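Phosphoribosylamine--glycine ligase (Thermotoga maritima, PDB 1VKZ) catalyses the ATP-dependent joining of glycine to 5-phosphoribosylamine, the step of de novo purine biosynthesis that yields glycinamide ribonucleotide. Local coordinates at residues A[331-336]-A[402-407]; A[359-364]-A[374-379]; A[118-123]-A[280-285]; A[201-206]-A[254-259]; A[17-22]-A[40-45]. One frame throughout, in Å; residues are numbered along the deposited sequence.

Contact 1. Residues A[331-336]-A[402-407]; sequences VVLAAR and EGKTYR
Ala334 and Thr405 form a single antiparallel bridge, a hydrogen-bonded pair in which each backbone N-H meets the other residue's carbonyl. Ala334 N donates to Thr405 O at 2.9 Å in a nearly straight bond (176°) lying in the carbonyl plane, while the return bond from Thr405 N to Ala334 O is more bent. On the buried side of this bridge several apolar groups pack together. Leu333 CD2 sits 3.7 Å from Tyr406 CB, the two side chains running side by side, and Val331 CG1 comes obliquely to the ring, 4.1 Å from Tyr406 CD2. Thr405 spends its hydroxyl on its own segment, OG1 donating to Gly403 O at 2.8 Å. The other end, with Glu402, is open to solvent, and a single exposed arginine covers it: Arg336, bent at chi3 (-65°), lays one guanidinium face over Gly403, with Arg336 CZ 3.2 Å from Gly403 CA. Glycine suits this place twice over: a CB would collide with the guanidinium, and phi is positive. Elsewhere a water links Val332 O to Arg407 N. Val331, Leu333 and Tyr406 also pack against helix 385-398, and the other edge of strand 327-334 is hydrogen-bonded to strand 374-382.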
# COMPACT_ATOMS: atom_id res chain seq x y z
N VAL A 331 5.39 -2.06 -14.43
CA VAL A 331 5.32 -0.75 -15.03
C VAL A 331 3.85 -0.35 -15.00
O VAL A 331 3.03 -0.99 -15.63
CB VAL A 331 5.89 -0.67 -16.50
CG1 VAL A 331 5.54 0.68 -17.15
CG2 VAL A 331 7.38 -0.87 -16.55
N VAL A 332 3.55 0.71 -14.26
CA VAL A 332 2.23 1.23 -14.16
C VAL A 332 1.98 2.16 -15.36
O VAL A 332 2.75 3.11 -15.60
CB VAL A 332 2.02 1.99 -12.83
CG1 VAL A 332 0.56 2.46 -12.70
CG2 VAL A 332 2.38 1.13 -11.62
N LEU A 333 0.91 1.88 -16.12
CA LEU A 333 0.34 2.89 -17.03
C LEU A 333 -0.81 3.64 -16.35
O LEU A 333 -1.77 3.04 -15.86
CB LEU A 333 -0.14 2.27 -18.34
CG LEU A 333 0.80 1.21 -18.91
CD1 LEU A 333 0.12 0.56 -20.12
CD2 LEU A 333 2.10 1.82 -19.26
N ALA A 334 -0.68 4.96 -16.32
CA ALA A 334 -1.68 5.84 -15.73
C ALA A 334 -2.25 6.78 -16.80
O ALA A 334 -1.76 6.87 -17.93
CB ALA A 334 -1.07 6.62 -14.59
N ALA A 335 -3.32 7.47 -16.44
CA ALA A 335 -3.97 8.38 -17.35
C ALA A 335 -3.28 9.73 -17.38
O ALA A 335 -2.69 10.16 -16.39
CB ALA A 335 -5.41 8.56 -16.94
N ARG A 336 -3.38 10.41 -18.51
CA ARG A 336 -3.01 11.81 -18.55
C ARG A 336 -3.79 12.57 -17.50
O ARG A 336 -5.02 12.42 -17.39
CB ARG A 336 -3.30 12.40 -19.92
CG ARG A 336 -3.04 13.91 -19.97
CD ARG A 336 -3.33 14.54 -21.29
NE ARG A 336 -2.43 14.03 -22.32
CZ ARG A 336 -2.78 13.27 -23.34
NH1 ARG A 336 -4.04 12.87 -23.53
NH2 ARG A 336 -1.84 12.90 -24.21
N GLU A 402 -5.17 6.70 -25.07
CA GLU A 402 -4.71 8.06 -25.31
C GLU A 402 -4.27 8.74 -24.03
O GLU A 402 -4.89 8.55 -22.97
CB GLU A 402 -5.78 8.88 -26.01
CG GLU A 402 -5.28 10.21 -26.55
CD GLU A 402 -6.23 10.79 -27.57
OE1 GLU A 402 -7.16 10.08 -28.02
OE2 GLU A 402 -6.04 11.97 -27.93
N GLY A 403 -3.20 9.52 -24.14
CA GLY A 403 -2.56 10.12 -22.98
C GLY A 403 -1.90 9.13 -22.06
O GLY A 403 -1.72 9.42 -20.88
N LYS A 404 -1.51 7.98 -22.61
CA LYS A 404 -0.94 6.87 -21.84
C LYS A 404 0.35 7.31 -21.18
O LYS A 404 1.31 7.67 -21.87
CB LYS A 404 -0.72 5.66 -22.76
CG LYS A 404 0.41 4.71 -22.34
CD LYS A 404 0.46 3.49 -23.29
CE LYS A 404 1.90 2.96 -23.45
NZ LYS A 404 2.12 2.24 -24.73
N THR A 405 0.38 7.28 -19.85
CA THR A 405 1.44 7.91 -19.06
C THR A 405 2.28 6.91 -18.23
O THR A 405 1.76 6.20 -17.35
CB THR A 405 0.79 8.92 -18.10
OG1 THR A 405 0.12 9.94 -18.86
CG2 THR A 405 1.82 9.66 -17.28
N TYR A 406 3.58 6.89 -18.49
CA TYR A 406 4.44 6.00 -17.77
C TYR A 406 5.88 6.43 -17.65
O TYR A 406 6.32 7.32 -18.35
CB TYR A 406 4.36 4.59 -18.35
CG TYR A 406 5.02 4.33 -19.68
CD1 TYR A 406 4.31 4.47 -20.86
CD2 TYR A 406 6.31 3.81 -19.76
CE1 TYR A 406 4.90 4.16 -22.08
CE2 TYR A 406 6.91 3.49 -20.99
CZ TYR A 406 6.19 3.66 -22.14
OH TYR A 406 6.71 3.37 -23.38
N ARG A 407 6.58 5.78 -16.72
CA ARG A 407 7.99 6.00 -16.45
C ARG A 407 8.81 4.94 -17.12
O ARG A 407 8.60 3.75 -16.90
CB ARG A 407 8.28 5.90 -14.96
CG ARG A 407 7.69 6.98 -14.13
CD ARG A 407 8.05 6.87 -12.66
NE ARG A 407 9.47 7.10 -12.42
CZ ARG A 407 10.02 7.38 -11.25
NH1 ARG A 407 9.28 7.50 -10.15
NH2 ARG A 407 11.33 7.54 -11.17
O HOH W 1 5.19 3.99 -14.66

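Contact 2. Residues A[359-364]-A[374-379]; sequences AGVAEK and RVLHCM
Ala359 and Gly360 meet Arg374 and Val375 where two antiparallel neighbours depart from regular pairing. Gly360 is the centre of an inverse gamma turn, closed by Val361 N donating to Ala359 O, and the turn swings two successive N-H groups toward the other strand. Ala359 N bonds to Val375 O at 2.9 Å, from a position tilted 23° out of the carbonyl plane; Gly360 N bonds to Arg374 O at 2.8 Å, within that carbonyl's plane. The CA atoms of Gly360 and Val375 are consequently just 4.2 Å apart, and a CB on Gly360 would run into Arg374 O, which is why no side chain fits there. Ala359 is small enough to set its CB 3.3 Å from Arg374 O and, in the plane of the imidazole, against the edge of His377. That ring is held at ND1 by Asp330, while Arg374 carries its guanidinium off to the carbonyls of Gly231 and Asp292. Val361 CG1 does the apolar work: it lies 3.8 Å from Val375 CG1, which is anti to its own backbone N (chi1 -171°), and 4.1 Å from Leu376 CD2. The forked side chains of these three buried residues thus meet methyl to methyl. Beyond, strand 356-364 pairs with strand 367-370, and on the other edge Val375 and Leu376 both face Leu333: a classic beta bulge in an antiparallel sheet.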
# COMPACT_ATOMS: atom_id res chain seq x y z
N ALA A 359 -6.73 -1.94 -13.01
CA ALA A 359 -7.17 -1.11 -11.90
C ALA A 359 -8.25 -0.19 -12.43
O ALA A 359 -9.43 -0.58 -12.48
CB ALA A 359 -6.01 -0.32 -11.33
N GLY A 360 -7.87 1.00 -12.85
CA GLY A 360 -8.83 1.98 -13.36
C GLY A 360 -9.30 1.68 -14.78
O GLY A 360 -9.04 2.46 -15.70
N VAL A 361 -10.00 0.57 -14.95
CA VAL A 361 -10.62 0.25 -16.25
C VAL A 361 -12.07 -0.04 -16.09
O VAL A 361 -12.47 -0.62 -15.08
CB VAL A 361 -9.98 -0.98 -16.92
CG1 VAL A 361 -8.49 -0.72 -17.20
CG2 VAL A 361 -10.20 -2.26 -16.06
N ALA A 362 -12.87 0.39 -17.07
CA ALA A 362 -14.31 0.11 -17.12
C ALA A 362 -14.74 -0.41 -18.47
O ALA A 362 -13.99 -0.35 -19.43
CB ALA A 362 -15.09 1.32 -16.76
N GLU A 363 -15.95 -0.94 -18.53
CA GLU A 363 -16.56 -1.35 -19.79
C GLU A 363 -17.54 -0.26 -20.19
O GLU A 363 -18.31 0.21 -19.34
CB GLU A 363 -17.33 -2.68 -19.65
CG GLU A 363 -16.58 -3.78 -18.90
CD GLU A 363 -17.31 -5.13 -18.94
OE1 GLU A 363 -18.49 -5.18 -19.36
OE2 GLU A 363 -16.69 -6.16 -18.55
N LYS A 364 -17.50 0.15 -21.45
CA LYS A 364 -18.43 1.15 -21.96
C LYS A 364 -18.56 0.95 -23.46
O LYS A 364 -17.54 0.94 -24.17
CB LYS A 364 -17.92 2.56 -21.65
CG LYS A 364 -19.01 3.62 -21.58
CD LYS A 364 -18.47 5.01 -21.96
CE LYS A 364 -18.52 5.27 -23.48
NZ LYS A 364 -19.90 5.45 -23.98
N ARG A 374 -4.61 5.29 -12.10
CA ARG A 374 -3.77 4.20 -12.54
C ARG A 374 -4.66 3.20 -13.25
O ARG A 374 -5.65 2.67 -12.67
CB ARG A 374 -3.03 3.59 -11.36
CG ARG A 374 -2.22 4.65 -10.63
CD ARG A 374 -1.21 4.15 -9.60
NE ARG A 374 -1.85 3.66 -8.38
CZ ARG A 374 -1.20 3.05 -7.40
NH1 ARG A 374 0.10 2.84 -7.48
NH2 ARG A 374 -1.86 2.64 -6.34
N VAL A 375 -4.30 2.92 -14.50
CA VAL A 375 -5.14 2.15 -15.41
C VAL A 375 -4.71 0.70 -15.35
O VAL A 375 -5.48 -0.19 -14.93
CB VAL A 375 -5.07 2.74 -16.85
CG1 VAL A 375 -6.10 2.11 -17.80
CG2 VAL A 375 -5.30 4.22 -16.78
N LEU A 376 -3.47 0.47 -15.74
CA LEU A 376 -2.94 -0.88 -15.85
C LEU A 376 -1.59 -1.04 -15.18
O LEU A 376 -0.77 -0.12 -15.15
CB LEU A 376 -2.76 -1.28 -17.33
CG LEU A 376 -4.02 -1.20 -18.17
CD1 LEU A 376 -3.72 -0.98 -19.63
CD2 LEU A 376 -4.86 -2.46 -18.00
N HIS A 377 -1.35 -2.27 -14.73
CA HIS A 377 -0.06 -2.70 -14.29
C HIS A 377 0.44 -3.71 -15.31
O HIS A 377 -0.13 -4.77 -15.47
CB HIS A 377 -0.23 -3.28 -12.91
CG HIS A 377 -0.83 -2.31 -11.96
ND1 HIS A 377 -0.10 -1.70 -10.96
CD2 HIS A 377 -2.07 -1.77 -11.91
CE1 HIS A 377 -0.88 -0.86 -10.31
NE2 HIS A 377 -2.08 -0.89 -10.86
N CYS A 378 1.52 -3.34 -16.02
CA CYS A 378 2.21 -4.26 -16.93
C CYS A 378 3.36 -5.01 -16.24
O CYS A 378 4.31 -4.41 -15.74
CB CYS A 378 2.71 -3.51 -18.13
SG CYS A 378 1.35 -2.93 -19.16
N MSE A 379 3.25 -6.33 -16.17
CA MSE A 379 4.23 -7.13 -15.44
C MSE A 379 5.25 -7.73 -16.41
O MSE A 379 4.90 -8.20 -17.48
CB MSE A 379 3.58 -8.27 -14.63
CG MSE A 379 2.38 -7.87 -13.75
SE MSE A 379 2.82 -6.54 -12.37
CE MSE A 379 2.33 -5.14 -13.19

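Contact 3. Residues A[118-123]-A[280-285]; sequences GIRTAR and DPYILE
In the ATP-grasp domain, Arg120 and Thr121 dock the loop after helix 107-116 onto edge strand 280-287, which carries Glu285, a predicted magnesium ligand. Ile283 N donates to Arg120 O in a nearly straight bond (171°) that lies in the carbonyl plane. Arg120 itself reaches over Tyr282: its CD stands 3.5 Å from the centroid of the Tyr282 ring, a CH-pi contact over the centre of the face. The extended start of the chain (chi1 -175°) and a bend at chi3 then carry the guanidinium up and away from that face, its plane turned 74° from the ring's. Arg120 NH1 donates to Pro281 O at 3.0 Å, edge-on, whereas Asp280 OD2 lies over the guanidinium face, 3.6 Å from Arg120 NE, a salt bridge of charge alone. Were Arg120 shortened to an alanine, the Tyr282 face would probably be uncovered, Pro281 O robbed of this donor and Asp280 OD2 of the positive charge it faces. Deeper in, Ile119 CG2 presses on Ile283 CD1 at 3.3 Å, tighter than usual for carbons, and Met114 packs on both isoleucines. Thr121, whose hydroxyl also receives a bond from Lys111, donates OG1 to Ile283 O at 3.0 Å, in the carbonyl plane.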
# COMPACT_ATOMS: atom_id res chain seq x y z
N GLY A 118 8.37 1.01 22.85
CA GLY A 118 9.81 1.08 22.52
C GLY A 118 10.15 0.76 21.08
O GLY A 118 11.13 0.09 20.81
N ILE A 119 9.32 1.26 20.15
CA ILE A 119 9.47 1.01 18.73
C ILE A 119 10.19 2.22 18.11
O ILE A 119 9.76 3.37 18.25
CB ILE A 119 8.09 0.79 18.10
CG1 ILE A 119 7.45 -0.52 18.62
CG2 ILE A 119 8.18 0.72 16.59
CD1 ILE A 119 5.97 -0.46 18.64
N ARG A 120 11.29 1.95 17.41
CA ARG A 120 12.19 2.99 17.02
C ARG A 120 11.53 3.86 15.98
O ARG A 120 11.12 3.39 14.92
CB ARG A 120 13.51 2.41 16.49
CG ARG A 120 14.55 3.47 16.16
CD ARG A 120 15.86 2.90 15.56
NE ARG A 120 16.42 1.80 16.36
CZ ARG A 120 16.15 0.50 16.21
NH1 ARG A 120 15.31 0.09 15.27
NH2 ARG A 120 16.73 -0.39 17.00
N THR A 121 11.38 5.13 16.31
CA THR A 121 10.72 6.07 15.43
C THR A 121 11.32 7.44 15.67
O THR A 121 12.02 7.65 16.64
CB THR A 121 9.18 6.01 15.69
OG1 THR A 121 8.49 6.78 14.71
CG2 THR A 121 8.78 6.65 17.02
N ALA A 122 11.05 8.36 14.76
CA ALA A 122 11.55 9.71 14.88
C ALA A 122 10.94 10.39 16.05
O ALA A 122 9.80 10.12 16.41
CB ALA A 122 11.23 10.50 13.62
N ARG A 123 11.71 11.29 16.64
CA ARG A 123 11.23 12.19 17.67
C ARG A 123 10.13 13.06 17.05
O ARG A 123 10.15 13.35 15.87
CB ARG A 123 12.39 13.04 18.17
CG ARG A 123 12.34 13.40 19.63
CD ARG A 123 13.58 14.17 20.12
NE ARG A 123 14.15 15.00 19.04
CZ ARG A 123 13.64 16.14 18.57
NH1 ARG A 123 12.51 16.65 19.05
NH2 ARG A 123 14.26 16.78 17.58
N ASP A 280 20.02 1.82 11.41
CA ASP A 280 18.82 1.29 12.07
C ASP A 280 17.59 1.67 11.31
O ASP A 280 17.52 2.75 10.77
CB ASP A 280 18.71 1.84 13.50
CG ASP A 280 19.88 1.42 14.38
OD1 ASP A 280 21.03 1.63 13.95
OD2 ASP A 280 19.74 0.88 15.50
N PRO A 281 16.62 0.76 11.27
CA PRO A 281 15.33 1.06 10.71
C PRO A 281 14.39 1.76 11.69
O PRO A 281 14.18 1.29 12.82
CB PRO A 281 14.79 -0.34 10.36
CG PRO A 281 15.37 -1.21 11.35
CD PRO A 281 16.70 -0.63 11.73
N TYR A 282 13.83 2.88 11.20
CA TYR A 282 12.80 3.68 11.87
C TYR A 282 11.48 3.52 11.13
O TYR A 282 11.45 3.47 9.88
CB TYR A 282 13.19 5.16 11.87
CG TYR A 282 14.37 5.48 12.72
CD1 TYR A 282 15.65 5.17 12.31
CD2 TYR A 282 14.20 6.09 13.94
CE1 TYR A 282 16.74 5.46 13.11
CE2 TYR A 282 15.29 6.38 14.76
CZ TYR A 282 16.55 6.06 14.34
OH TYR A 282 17.61 6.37 15.15
N ILE A 283 10.40 3.43 11.91
CA ILE A 283 9.05 3.37 11.37
C ILE A 283 8.50 4.74 11.12
O ILE A 283 8.26 5.49 12.06
CB ILE A 283 8.10 2.61 12.31
CG1 ILE A 283 8.60 1.17 12.49
CG2 ILE A 283 6.69 2.63 11.73
CD1 ILE A 283 7.76 0.32 13.36
N LEU A 284 8.29 5.04 9.83
CA LEU A 284 7.69 6.28 9.37
C LEU A 284 6.20 6.26 9.47
O LEU A 284 5.59 7.31 9.63
CB LEU A 284 8.05 6.53 7.91
CG LEU A 284 9.54 6.72 7.67
CD1 LEU A 284 9.77 7.06 6.22
CD2 LEU A 284 10.06 7.80 8.58
N GLU A 285 5.62 5.06 9.35
CA GLU A 285 4.19 4.88 9.42
C GLU A 285 3.85 3.42 9.30
O GLU A 285 4.62 2.61 8.82
CB GLU A 285 3.45 5.66 8.33
CG GLU A 285 3.61 5.09 6.96
CD GLU A 285 3.02 5.96 5.86
OE1 GLU A 285 2.73 7.17 6.09
OE2 GLU A 285 2.88 5.40 4.76

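Contact 4. Residues A[201-206]-A[254-259]; sequences AVVNGR and KTLWGV
Val203 points from its strand toward the helix, and its CG1 meets Leu256 CD2 at 3.9 Å; that methyl is anti to the backbone N (chi1 174°), which brings it to the leucine fork at an oblique angle. Next, Gly205, whose positive phi suits a residue without CB, turns its carbonyl over the same leucine, Gly205 O lying 3.8 Å from Leu256 CD1. A weakly held water lies between Gly205 O and Leu256 O. Arg206 then folds back through bends at chi2 and chi3, placing CD 3.8 Å from Leu256 C and one guanidinium face over Trp257 CB. Arg206 NH1 comes to the edge of the indole, 3.1 Å from Trp257 CE3, and forms a salt bridge with Glu260 farther along the helix. Cutting Leu256 back to an alanine is likely to open a gap between the helix and Val203 and Gly205 and cost the helix its apolar grip on this strand. With no direct hydrogen bond between the segments, adhesion here rests on apolar packing inside and on aliphatic and guanidinium cover at the surface.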
# COMPACT_ATOMS: atom_id res chain seq x y z
N ALA A 201 4.19 -7.74 5.98
CA ALA A 201 4.06 -9.07 6.52
C ALA A 201 2.61 -9.55 6.54
O ALA A 201 1.65 -8.76 6.69
CB ALA A 201 4.68 -9.11 7.90
N VAL A 202 2.48 -10.87 6.39
CA VAL A 202 1.25 -11.58 6.72
C VAL A 202 1.37 -11.93 8.19
O VAL A 202 2.41 -12.42 8.62
CB VAL A 202 1.04 -12.87 5.89
CG1 VAL A 202 -0.36 -13.38 6.06
CG2 VAL A 202 1.29 -12.62 4.41
N VAL A 203 0.31 -11.68 8.93
CA VAL A 203 0.31 -11.64 10.37
C VAL A 203 -0.91 -12.39 10.96
O VAL A 203 -2.03 -12.28 10.45
CB VAL A 203 0.27 -10.20 10.88
CG1 VAL A 203 0.14 -10.19 12.41
CG2 VAL A 203 1.51 -9.42 10.45
N ASN A 204 -0.65 -13.15 12.03
CA ASN A 204 -1.69 -13.78 12.88
C ASN A 204 -1.22 -13.66 14.30
O ASN A 204 -0.34 -14.40 14.72
CB ASN A 204 -1.90 -15.27 12.53
CG ASN A 204 -2.91 -15.99 13.49
OD1 ASN A 204 -3.84 -15.38 14.05
ND2 ASN A 204 -2.72 -17.29 13.64
N GLY A 205 -1.80 -12.71 15.02
CA GLY A 205 -1.46 -12.47 16.40
C GLY A 205 -0.01 -12.09 16.46
O GLY A 205 0.35 -11.06 15.93
N ARG A 206 0.82 -12.94 17.08
CA ARG A 206 2.25 -12.67 17.23
C ARG A 206 3.11 -13.34 16.18
O ARG A 206 4.29 -13.03 16.07
CB ARG A 206 2.72 -13.10 18.62
CG ARG A 206 2.24 -12.17 19.72
CD ARG A 206 3.09 -10.93 19.91
NE ARG A 206 4.31 -11.14 20.69
CZ ARG A 206 4.35 -11.33 22.00
NH1 ARG A 206 3.22 -11.38 22.70
NH2 ARG A 206 5.51 -11.51 22.63
N LYS A 254 7.84 -6.09 18.17
CA LYS A 254 7.51 -5.14 19.23
C LYS A 254 6.17 -4.50 18.95
O LYS A 254 5.41 -4.23 19.86
CB LYS A 254 8.60 -4.09 19.42
CG LYS A 254 9.70 -4.42 20.45
CD LYS A 254 10.68 -3.22 20.52
CE LYS A 254 11.49 -3.13 21.83
NZ LYS A 254 12.74 -3.98 21.83
N THR A 255 5.87 -4.32 17.66
CA THR A 255 4.56 -3.83 17.20
C THR A 255 3.45 -4.81 17.50
O THR A 255 2.38 -4.42 17.97
CB THR A 255 4.60 -3.56 15.70
OG1 THR A 255 5.54 -2.52 15.42
CG2 THR A 255 3.27 -3.00 15.19
N LEU A 256 3.68 -6.08 17.23
CA LEU A 256 2.68 -7.10 17.52
C LEU A 256 2.47 -7.34 19.00
O LEU A 256 1.33 -7.58 19.45
CB LEU A 256 3.02 -8.39 16.80
CG LEU A 256 3.04 -8.16 15.29
CD1 LEU A 256 3.44 -9.42 14.56
CD2 LEU A 256 1.68 -7.63 14.84
N TRP A 257 3.56 -7.32 19.77
CA TRP A 257 3.46 -7.39 21.23
C TRP A 257 2.61 -6.22 21.74
O TRP A 257 1.68 -6.43 22.54
CB TRP A 257 4.84 -7.42 21.90
CG TRP A 257 4.83 -7.05 23.33
CD1 TRP A 257 5.49 -6.01 23.91
CD2 TRP A 257 4.10 -7.69 24.38
NE1 TRP A 257 5.22 -5.96 25.26
CE2 TRP A 257 4.36 -6.98 25.57
CE3 TRP A 257 3.22 -8.78 24.42
CZ2 TRP A 257 3.79 -7.35 26.79
CZ3 TRP A 257 2.65 -9.14 25.64
CH2 TRP A 257 2.94 -8.43 26.79
N GLY A 258 2.90 -5.02 21.26
CA GLY A 258 2.15 -3.85 21.67
C GLY A 258 0.66 -3.99 21.41
O GLY A 258 -0.14 -3.65 22.27
N VAL A 259 0.29 -4.52 20.25
CA VAL A 259 -1.14 -4.81 19.94
C VAL A 259 -1.73 -5.79 20.94
O VAL A 259 -2.86 -5.60 21.43
CB VAL A 259 -1.33 -5.38 18.51
CG1 VAL A 259 -2.82 -5.66 18.24
CG2 VAL A 259 -0.78 -4.44 17.44
O HOH W 2 -1.09 -9.46 17.86

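Contact 5. Residues A[17-22]-A[40-45]; sequences RVHILG and EVHFYP
Strands 17-22 and 40-43 run parallel in the direct register Val18 with Val41, His19 with His42, Ile20 with Phe43. Backbone bonds pass to and fro: Val18 N to Glu40 O, His42 N to Val18 O, Ile20 N to His42 O and Tyr44 N to Ile20 O, all nearly along the C=O axis. A fifth, Gly22 N to Tyr44 O, comes from above the carbonyl plane, where segment 40-45 turns a corner at Tyr44 before the cis peptide of Pro45. On the face of the histidines, His19 ND1 and Tyr44 OH share a 2.6 Å hydrogen bond, made near the plane of the imidazole. The His19 and His42 rings are tilted only 17°, centroids 4.8 Å apart, but offset so far that little of one covers the other. His42 NE2 donates to Glu40 OE1 at 3.0 Å, on the anti side, 31° out of the carboxylate plane. Glu40 OE1 also faces Arg17 NE at 3.5 Å, a salt bridge of charges only, the oxygen well out of the guanidinium plane. A second shell fixes the rings: Glu71 takes a bond from His19 NE2, and His57 binds His42 ND1. The opposite face is apolar, as suits helix cover, with Ile20 CD1 3.8 Å from Val41 CG1. Helix 25-36 packs on Val18, Ile20 and Val41, completing a beta-alpha-beta unit of the Rossmann-like N domain, with strands 73-74 and 55-56 flanking the pair.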
# COMPACT_ATOMS: atom_id res chain seq x y z
N ARG A 17 -14.08 -20.40 -1.04
CA ARG A 17 -14.28 -19.12 -1.72
C ARG A 17 -13.60 -17.91 -1.07
O ARG A 17 -13.65 -17.71 0.15
CB ARG A 17 -15.75 -18.84 -1.88
CG ARG A 17 -16.59 -20.11 -1.86
CD ARG A 17 -17.94 -20.01 -2.50
NE ARG A 17 -18.56 -18.71 -2.30
CZ ARG A 17 -19.85 -18.47 -2.42
NH1 ARG A 17 -20.71 -19.46 -2.72
NH2 ARG A 17 -20.30 -17.24 -2.22
N VAL A 18 -13.00 -17.08 -1.93
CA VAL A 18 -12.27 -15.89 -1.54
C VAL A 18 -13.00 -14.64 -2.00
O VAL A 18 -13.44 -14.52 -3.14
CB VAL A 18 -10.87 -15.93 -2.13
CG1 VAL A 18 -10.06 -14.71 -1.72
CG2 VAL A 18 -10.19 -17.23 -1.70
N HIS A 19 -13.13 -13.70 -1.10
CA HIS A 19 -13.83 -12.49 -1.39
C HIS A 19 -12.93 -11.28 -1.23
O HIS A 19 -12.41 -11.01 -0.16
CB HIS A 19 -14.97 -12.43 -0.43
CG HIS A 19 -15.97 -13.52 -0.63
ND1 HIS A 19 -17.00 -13.42 -1.54
CD2 HIS A 19 -16.11 -14.72 -0.04
CE1 HIS A 19 -17.76 -14.49 -1.47
NE2 HIS A 19 -17.24 -15.30 -0.56
N ILE A 20 -12.72 -10.56 -2.32
CA ILE A 20 -11.78 -9.46 -2.30
C ILE A 20 -12.52 -8.13 -2.44
O ILE A 20 -13.23 -7.84 -3.44
CB ILE A 20 -10.71 -9.66 -3.42
CG1 ILE A 20 -9.95 -10.96 -3.15
CG2 ILE A 20 -9.72 -8.50 -3.48
CD1 ILE A 20 -9.22 -11.47 -4.26
N LEU A 21 -12.36 -7.31 -1.41
CA LEU A 21 -12.92 -5.95 -1.46
C LEU A 21 -11.96 -4.97 -2.15
O LEU A 21 -10.83 -4.84 -1.77
CB LEU A 21 -13.28 -5.51 -0.05
CG LEU A 21 -14.39 -6.26 0.70
CD1 LEU A 21 -14.73 -7.62 0.23
CD2 LEU A 21 -14.04 -6.33 2.17
N GLY A 22 -12.44 -4.32 -3.20
CA GLY A 22 -11.70 -3.29 -3.90
C GLY A 22 -11.75 -3.43 -5.41
O GLY A 22 -12.40 -4.32 -5.97
N GLU A 40 -12.42 -20.07 -5.79
CA GLU A 40 -13.50 -19.32 -6.43
C GLU A 40 -13.42 -17.91 -5.88
O GLU A 40 -13.50 -17.71 -4.67
CB GLU A 40 -14.85 -19.96 -6.08
CG GLU A 40 -15.94 -19.85 -7.14
CD GLU A 40 -17.33 -20.19 -6.59
OE1 GLU A 40 -17.77 -19.50 -5.65
OE2 GLU A 40 -17.99 -21.13 -7.11
N VAL A 41 -13.24 -16.92 -6.75
CA VAL A 41 -12.87 -15.60 -6.31
C VAL A 41 -13.97 -14.61 -6.67
O VAL A 41 -14.43 -14.54 -7.80
CB VAL A 41 -11.44 -15.22 -6.82
CG1 VAL A 41 -11.14 -13.73 -6.68
CG2 VAL A 41 -10.38 -16.05 -6.08
N HIS A 42 -14.40 -13.86 -5.66
CA HIS A 42 -15.36 -12.80 -5.84
C HIS A 42 -14.73 -11.45 -5.51
O HIS A 42 -14.11 -11.27 -4.46
CB HIS A 42 -16.58 -13.06 -4.97
CG HIS A 42 -17.17 -14.42 -5.17
ND1 HIS A 42 -18.13 -14.68 -6.12
CD2 HIS A 42 -16.89 -15.61 -4.58
CE1 HIS A 42 -18.44 -15.96 -6.10
NE2 HIS A 42 -17.70 -16.55 -5.17
N PHE A 43 -14.89 -10.49 -6.41
CA PHE A 43 -14.38 -9.16 -6.21
C PHE A 43 -15.52 -8.18 -5.98
O PHE A 43 -16.59 -8.30 -6.57
CB PHE A 43 -13.63 -8.72 -7.41
CG PHE A 43 -12.56 -9.64 -7.85
CD1 PHE A 43 -12.84 -10.65 -8.78
CD2 PHE A 43 -11.25 -9.44 -7.45
CE1 PHE A 43 -11.82 -11.47 -9.27
CE2 PHE A 43 -10.25 -10.24 -7.94
CZ PHE A 43 -10.55 -11.28 -8.87
N TYR A 44 -15.28 -7.21 -5.11
CA TYR A 44 -16.31 -6.27 -4.68
C TYR A 44 -15.75 -4.84 -4.63
O TYR A 44 -15.14 -4.47 -3.63
CB TYR A 44 -16.78 -6.64 -3.29
CG TYR A 44 -17.29 -8.04 -3.14
CD1 TYR A 44 -16.41 -9.11 -2.97
CD2 TYR A 44 -18.65 -8.31 -3.15
CE1 TYR A 44 -16.89 -10.41 -2.84
CE2 TYR A 44 -19.14 -9.62 -3.01
CZ TYR A 44 -18.24 -10.63 -2.85
OH TYR A 44 -18.70 -11.88 -2.73
N PRO A 45 -15.96 -4.02 -5.66
CA PRO A 45 -16.64 -4.36 -6.92
C PRO A 45 -15.75 -4.83 -8.07
O PRO A 45 -16.25 -5.04 -9.16
CB PRO A 45 -17.31 -3.04 -7.30
CG PRO A 45 -16.34 -2.03 -6.83
CD PRO A 45 -15.62 -2.59 -5.63

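How the contacts relate
Contacts 1 and 2 share one antiparallel sheet and touch directly: Leu333 N probably bonds to Leu376 O and Val331 O to Cys378 N, with contact 2 nested inside the loop that contact 1 closes. Contacts 3 and 4 likewise meet in the ATP-grasp domain, where Ile119 packs on Lys254 and Thr255 of the helix. Contact 5 stands alone in the N domain, its centre about 17 Å from that of contact 2. Contacts 2 and 5 are buried, yet contact 5 has a regular parallel ladder and contact 2 irregular pairing. Contacts 1, 3 and 4 are partly buried, each pairing apolar packing inside with an arginine near the surface.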